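Local atomic coordinates of adenylosuccinate lyase (Francisella tularensis subsp. tularensis SCHU S4, PDB entry 4EEI), a protein that probably catalyses two fumarate-releasing steps of de novo purine synthesis, converting adenylosuccinate to AMP and SAICAR to AICAR. Residues S353-Y356 with L357-V361; D410-G413 with I414-Y418. All coordinates share one frame; numbering follows the deposited sequence.

Interaction 1. Residues S353-Y356 with L357-V361; sequences SSFY and LHFLV
H358 curls back along its own helix and donates from its imidazole to the carbonyl of S354, one turn earlier. The bond from ND1 to S354 O is 2.7 Å long, with an N-H...O angle of 160°, and the oxygen lies within the plane of the imidazole. Because the same carbonyl also accepts from H358 N at 3.0 Å, the oxygen is gripped twice by one residue, its two donors arriving from opposite faces of the carbonyl plane. The imidazole is brought beside the preceding turn by its first torsion, which sets CG anti to the carbonyl carbon (chi1 -79°). S354 OG lies 3.3 Å from H358 ND1. With NE2 bonded to G91 of the second subunit, both ring nitrogens are engaged and the rotation of the imidazole is fixed. A side chain bonding back to the i-4 carbonyl is a local helix feature, which here also presents the imidazole to the neighbouring chain.

The remaining backbone bonds are regular i to i+4 links, among them F359 N to F355 O at 2.8 Å. Apolar contact is slight: F355 CZ approaches F359 CD1 obliquely at 4.5 Å.

Helix 352-363 packs among several elements. Y356 and L360 pack on helices 368-381 and 388-400, F355 meets helix 411-418, and the rings of H358 and F90 of the second subunit meet edge-to-face.

Interaction 2. Residues D410-G413 with I414-Y418; sequences DFEG and IKKTY
T417 and G413 meet through a single carbonyl that accepts two bonds. T417 OG1 donates to G413 O at 2.9 Å from above the carbonyl plane, and T417 N reaches the same oxygen from the opposite face, also at 2.9 Å but with a bent N-H...O angle of 135°. The hydroxyl turns back to the preceding turn because OG1 is anti to the carbonyl carbon (chi1 -60°), which leaves CG2 above one face of the Y418 ring, toward its rim.

At the start of the helix D410 is the N-cap. Its OD1 accepts from G413 N at 2.8 Å, met from above the carboxylate plane, while its main-chain O receives I414 N at 2.8 Å. K415 N to F411 O and K416 N to E412 O, at 2.9 and 3.0 Å, carry the helical pattern onward.

Side chains of F411 and K415 cross at an angle, K415 CD lying 3.6 Å from F411 CE2; the K415 chain is bent at chi3, about its CG-CD bond. F411 also makes a cation-pi contact with R346. E412 OE1 and K416 NZ stay 4.5 Å apart, too far for a salt bridge.

The D410 carboxylate thus satisfies an amide of the first turn, which has no earlier helical carbonyl to bond, and its negative charge would suit the positive end of the helix dipole. At their separation the opposite charges of E412 and K416 probably exert only a weak attraction.

Interaction 2 follows interaction 1 in sequence, yet the two helices come together in space, their contact centres 15 Å apart. F355 is the bridge: its CB packs against Y418 OH at 3.8 Å, and its CE1 against T417 CG2 at 3.9 Å. Both helices also border the second subunit, where C188 touches F355 as well as T417 and Y418. In interaction 1 the side chain of S354 is about 9 Å from a bound succinate, and that of H358 about 3 Å from a 1,2-ethanediol molecule probably carried over from crystallisation. Interaction 2 is the more solvent-facing of the two and is remote from the known binding sites.

Interaction 1. Residues S353-Y356 with L357-V361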
ATOM      1  N   SER B 353     -18.452 -38.247  13.801  1.00 49.26           N
ATOM      2  CA  SER B 353     -19.722 -37.962  14.459  1.00 50.87           C
ATOM      3  C   SER B 353     -20.658 -37.183  13.545  1.00 47.42           C
ATOM      4  O   SER B 353     -21.849 -37.492  13.454  1.00 44.64           O
ATOM      5  CB  SER B 353     -19.497 -37.205  15.764  1.00 55.68           C
ATOM      6  OG  SER B 353     -18.838 -38.029  16.704  1.00 60.03           O
ATOM      7  N   SER B 354     -20.116 -36.179  12.860  1.00 43.82           N
ATOM      8  CA  SER B 354     -20.915 -35.421  11.906  1.00 41.29           C
ATOM      9  C   SER B 354     -21.416 -36.327  10.786  1.00 40.70           C
ATOM     10  O   SER B 354     -22.544 -36.179  10.322  1.00 41.10           O
ATOM     11  CB  SER B 354     -20.130 -34.248  11.321  1.00 39.92           C
ATOM     12  OG  SER B 354     -20.916 -33.565  10.358  1.00 40.61           O
ATOM     13  N   PHE B 355     -20.581 -37.272  10.363  1.00 39.31           N
ATOM     14  CA  PHE B 355     -20.985 -38.205   9.323  1.00 36.30           C
ATOM     15  C   PHE B 355     -22.191 -39.016   9.782  1.00 39.84           C
ATOM     16  O   PHE B 355     -23.230 -39.033   9.115  1.00 39.37           O
ATOM     17  CB  PHE B 355     -19.836 -39.133   8.930  1.00 37.95           C
ATOM     18  CG  PHE B 355     -20.262 -40.262   8.037  1.00 37.82           C
ATOM     19  CD1 PHE B 355     -20.478 -40.048   6.682  1.00 37.45           C
ATOM     20  CD2 PHE B 355     -20.481 -41.531   8.556  1.00 38.79           C
ATOM     21  CE1 PHE B 355     -20.886 -41.081   5.857  1.00 37.28           C
ATOM     22  CE2 PHE B 355     -20.890 -42.568   7.738  1.00 40.50           C
ATOM     23  CZ  PHE B 355     -21.094 -42.340   6.386  1.00 40.41           C
ATOM     24  N   TYR B 356     -22.048 -39.670  10.930  1.00 40.31           N
ATOM     25  CA  TYR B 356     -23.122 -40.474  11.511  1.00 42.93           C
ATOM     26  C   TYR B 356     -24.356 -39.654  11.864  1.00 43.94           C
ATOM     27  O   TYR B 356     -25.477 -40.148  11.752  1.00 45.67           O
ATOM     28  CB  TYR B 356     -22.624 -41.212  12.752  1.00 44.72           C
ATOM     29  CG  TYR B 356     -21.627 -42.291  12.428  1.00 46.33           C
ATOM     30  CD1 TYR B 356     -21.935 -43.292  11.518  1.00 46.93           C
ATOM     31  CD2 TYR B 356     -20.370 -42.296  13.010  1.00 44.39           C
ATOM     32  CE1 TYR B 356     -21.024 -44.279  11.210  1.00 45.65           C
ATOM     33  CE2 TYR B 356     -19.453 -43.274  12.708  1.00 44.54           C
ATOM     34  CZ  TYR B 356     -19.783 -44.263  11.809  1.00 48.46           C
ATOM     35  OH  TYR B 356     -18.862 -45.243  11.511  1.00 48.10           O
ATOM     36  N   LEU B 357     -24.157 -38.417  12.308  1.00 43.20           N
ATOM     37  CA  LEU B 357     -25.298 -37.563  12.628  1.00 47.91           C
ATOM     38  C   LEU B 357     -26.131 -37.335  11.374  1.00 46.42           C
ATOM     39  O   LEU B 357     -27.348 -37.533  11.380  1.00 45.79           O
ATOM     40  CB  LEU B 357     -24.847 -36.224  13.220  1.00 48.75           C
ATOM     41  CG  LEU B 357     -25.988 -35.264  13.567  1.00 52.55           C
ATOM     42  CD1 LEU B 357     -27.053 -35.970  14.384  1.00 56.04           C
ATOM     43  CD2 LEU B 357     -25.479 -34.055  14.321  1.00 55.60           C
ATOM     44  N   HIS B 358     -25.458 -36.927  10.300  1.00 41.69           N
ATOM     45  CA  HIS B 358     -26.108 -36.733   9.012  1.00 41.40           C
ATOM     46  C   HIS B 358     -26.738 -38.022   8.505  1.00 42.78           C
ATOM     47  O   HIS B 358     -27.837 -38.007   7.951  1.00 44.11           O
ATOM     48  CB  HIS B 358     -25.110 -36.215   7.980  1.00 39.02           C
ATOM     49  CG  HIS B 358     -24.831 -34.749   8.088  1.00 44.69           C
ATOM     50  ND1 HIS B 358     -23.870 -34.235   8.935  1.00 45.31           N
ATOM     51  CD2 HIS B 358     -25.376 -33.688   7.449  1.00 42.79           C
ATOM     52  CE1 HIS B 358     -23.836 -32.919   8.808  1.00 44.26           C
ATOM     53  NE2 HIS B 358     -24.738 -32.561   7.911  1.00 41.38           N
ATOM     54  N   PHE B 359     -26.045 -39.140   8.685  1.00 42.79           N
ATOM     55  CA  PHE B 359     -26.604 -40.404   8.239  1.00 45.25           C
ATOM     56  C   PHE B 359     -27.941 -40.702   8.916  1.00 48.94           C
ATOM     57  O   PHE B 359     -28.907 -41.101   8.256  1.00 48.70           O
ATOM     58  CB  PHE B 359     -25.632 -41.564   8.459  1.00 45.43           C
ATOM     59  CG  PHE B 359     -25.999 -42.788   7.676  1.00 48.42           C
ATOM     60  CD1 PHE B 359     -25.503 -42.974   6.393  1.00 48.41           C
ATOM     61  CD2 PHE B 359     -26.883 -43.722   8.192  1.00 52.44           C
ATOM     62  CE1 PHE B 359     -25.858 -44.086   5.652  1.00 51.97           C
ATOM     63  CE2 PHE B 359     -27.247 -44.837   7.457  1.00 53.63           C
ATOM     64  CZ  PHE B 359     -26.733 -45.020   6.184  1.00 52.65           C
ATOM     65  N   LEU B 360     -28.006 -40.506  10.230  1.00 48.02           N
ATOM     66  CA  LEU B 360     -29.229 -40.819  10.966  1.00 50.80           C
ATOM     67  C   LEU B 360     -30.339 -39.835  10.615  1.00 54.11           C
ATOM     68  O   LEU B 360     -31.499 -40.223  10.449  1.00 53.49           O
ATOM     69  CB  LEU B 360     -28.976 -40.818  12.475  1.00 53.35           C
ATOM     70  CG  LEU B 360     -28.033 -41.897  13.013  1.00 52.38           C
ATOM     71  CD1 LEU B 360     -27.908 -41.796  14.523  1.00 54.12           C
ATOM     72  CD2 LEU B 360     -28.525 -43.273  12.616  1.00 54.29           C
ATOM     73  N   VAL B 361     -29.973 -38.562  10.502  1.00 49.67           N
ATOM     74  CA  VAL B 361     -30.923 -37.524  10.119  1.00 50.32           C
ATOM     75  C   VAL B 361     -31.550 -37.863   8.768  1.00 50.69           C
ATOM     76  O   VAL B 361     -32.770 -37.838   8.616  1.00 52.84           O
ATOM     77  CB  VAL B 361     -30.240 -36.141  10.056  1.00 48.48           C
ATOM     78  CG1 VAL B 361     -31.135 -35.123   9.357  1.00 49.23           C
ATOM     79  CG2 VAL B 361     -29.883 -35.658  11.455  1.00 49.05           C
TER

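Interaction 2. Residues D410-G413 with I414-Y418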
ATOM      1  N   ASP B 410     -14.161 -47.779   8.171  1.00 47.94           N
ATOM      2  CA  ASP B 410     -12.757 -48.095   8.380  1.00 49.13           C
ATOM      3  C   ASP B 410     -11.949 -47.181   7.470  1.00 45.39           C
ATOM      4  O   ASP B 410     -12.507 -46.288   6.837  1.00 40.84           O
ATOM      5  CB  ASP B 410     -12.470 -49.564   8.069  1.00 53.88           C
ATOM      6  CG  ASP B 410     -12.947 -49.974   6.693  1.00 57.15           C
ATOM      7  OD1 ASP B 410     -13.548 -49.134   5.993  1.00 53.99           O
ATOM      8  OD2 ASP B 410     -12.718 -51.140   6.309  1.00 60.11           O
ATOM      9  N   PHE B 411     -10.642 -47.396   7.399  1.00 45.52           N
ATOM     10  CA  PHE B 411      -9.799 -46.542   6.572  1.00 45.74           C
ATOM     11  C   PHE B 411     -10.288 -46.488   5.129  1.00 44.84           C
ATOM     12  O   PHE B 411     -10.450 -45.409   4.562  1.00 42.88           O
ATOM     13  CB  PHE B 411      -8.338 -46.990   6.620  1.00 49.06           C
ATOM     14  CG  PHE B 411      -7.388 -46.004   6.004  1.00 47.57           C
ATOM     15  CD1 PHE B 411      -7.182 -44.767   6.587  1.00 45.03           C
ATOM     16  CD2 PHE B 411      -6.710 -46.311   4.837  1.00 51.05           C
ATOM     17  CE1 PHE B 411      -6.312 -43.856   6.022  1.00 42.00           C
ATOM     18  CE2 PHE B 411      -5.839 -45.404   4.267  1.00 48.55           C
ATOM     19  CZ  PHE B 411      -5.639 -44.175   4.860  1.00 40.50           C
ATOM     20  N   GLU B 412     -10.542 -47.658   4.550  1.00 46.31           N
ATOM     21  CA  GLU B 412     -10.986 -47.753   3.164  1.00 51.76           C
ATOM     22  C   GLU B 412     -12.329 -47.064   2.950  1.00 46.59           C
ATOM     23  O   GLU B 412     -12.531 -46.384   1.947  1.00 43.92           O
ATOM     24  CB  GLU B 412     -11.081 -49.217   2.733  1.00 61.99           C
ATOM     25  CG  GLU B 412      -9.740 -49.877   2.460  1.00 75.46           C
ATOM     26  CD  GLU B 412      -9.849 -51.036   1.488  1.00 89.73           C
ATOM     27  OE1 GLU B 412     -10.964 -51.579   1.328  1.00 93.25           O
ATOM     28  OE2 GLU B 412      -8.820 -51.404   0.882  1.00 95.51           O
ATOM     29  N   GLY B 413     -13.245 -47.241   3.895  1.00 44.74           N
ATOM     30  CA  GLY B 413     -14.543 -46.588   3.821  1.00 43.20           C
ATOM     31  C   GLY B 413     -14.422 -45.078   3.971  1.00 40.75           C
ATOM     32  O   GLY B 413     -15.096 -44.302   3.278  1.00 38.30           O
ATOM     33  N   ILE B 414     -13.562 -44.652   4.891  1.00 37.21           N
ATOM     34  CA  ILE B 414     -13.311 -43.222   5.091  1.00 35.94           C
ATOM     35  C   ILE B 414     -12.787 -42.594   3.797  1.00 35.47           C
ATOM     36  O   ILE B 414     -13.210 -41.507   3.400  1.00 32.94           O
ATOM     37  CB  ILE B 414     -12.311 -43.004   6.248  1.00 38.89           C
ATOM     38  CG1 ILE B 414     -12.997 -43.250   7.595  1.00 40.29           C
ATOM     39  CG2 ILE B 414     -11.703 -41.604   6.205  1.00 31.54           C
ATOM     40  CD1 ILE B 414     -12.035 -43.299   8.768  1.00 38.32           C
ATOM     41  N   LYS B 415     -11.865 -43.289   3.138  1.00 35.75           N
ATOM     42  CA  LYS B 415     -11.342 -42.824   1.857  1.00 37.67           C
ATOM     43  C   LYS B 415     -12.448 -42.738   0.812  1.00 36.40           C
ATOM     44  O   LYS B 415     -12.527 -41.771   0.059  1.00 34.07           O
ATOM     45  CB  LYS B 415     -10.216 -43.743   1.370  1.00 42.67           C
ATOM     46  CG  LYS B 415      -8.829 -43.157   1.565  1.00 45.80           C
ATOM     47  CD  LYS B 415      -7.735 -44.216   1.479  1.00 53.70           C
ATOM     48  CE  LYS B 415      -7.713 -44.914   0.136  1.00 59.46           C
ATOM     49  NZ  LYS B 415      -6.560 -45.869   0.024  1.00 63.71           N
ATOM     50  N   LYS B 416     -13.304 -43.753   0.784  1.00 35.70           N
ATOM     51  CA  LYS B 416     -14.428 -43.796  -0.146  1.00 38.61           C
ATOM     52  C   LYS B 416     -15.362 -42.628   0.051  1.00 37.13           C
ATOM     53  O   LYS B 416     -15.955 -42.121  -0.904  1.00 37.69           O
ATOM     54  CB  LYS B 416     -15.239 -45.066   0.078  1.00 41.51           C
ATOM     55  CG  LYS B 416     -15.193 -46.043  -1.066  1.00 53.32           C
ATOM     56  CD  LYS B 416     -13.836 -46.697  -1.145  1.00 56.28           C
ATOM     57  CE  LYS B 416     -13.828 -47.827  -2.164  1.00 60.54           C
ATOM     58  NZ  LYS B 416     -13.209 -49.056  -1.598  1.00 60.37           N
ATOM     59  N   THR B 417     -15.511 -42.219   1.303  1.00 34.23           N
ATOM     60  CA  THR B 417     -16.488 -41.200   1.659  1.00 33.30           C
ATOM     61  C   THR B 417     -15.977 -39.806   1.345  1.00 31.85           C
ATOM     62  O   THR B 417     -16.652 -39.018   0.681  1.00 34.33           O
ATOM     63  CB  THR B 417     -16.858 -41.300   3.152  1.00 33.51           C
ATOM     64  OG1 THR B 417     -17.418 -42.594   3.415  1.00 35.95           O
ATOM     65  CG2 THR B 417     -17.868 -40.232   3.542  1.00 35.78           C
ATOM     66  N   TYR B 418     -14.776 -39.502   1.817  1.00 30.04           N
ATOM     67  CA  TYR B 418     -14.291 -38.135   1.786  1.00 28.25           C
ATOM     68  C   TYR B 418     -13.561 -37.769   0.502  1.00 30.48           C
ATOM     69  O   TYR B 418     -13.182 -36.613   0.308  1.00 30.62           O
ATOM     70  CB  TYR B 418     -13.423 -37.875   3.013  1.00 28.50           C
ATOM     71  CG  TYR B 418     -14.226 -37.901   4.288  1.00 30.73           C
ATOM     72  CD1 TYR B 418     -14.939 -36.785   4.694  1.00 27.83           C
ATOM     73  CD2 TYR B 418     -14.285 -39.043   5.076  1.00 33.24           C
ATOM     74  CE1 TYR B 418     -15.677 -36.793   5.854  1.00 29.76           C
ATOM     75  CE2 TYR B 418     -15.029 -39.064   6.242  1.00 32.55           C
ATOM     76  CZ  TYR B 418     -15.724 -37.935   6.623  1.00 32.55           C
ATOM     77  OH  TYR B 418     -16.467 -37.937   7.782  1.00 33.57           O
TER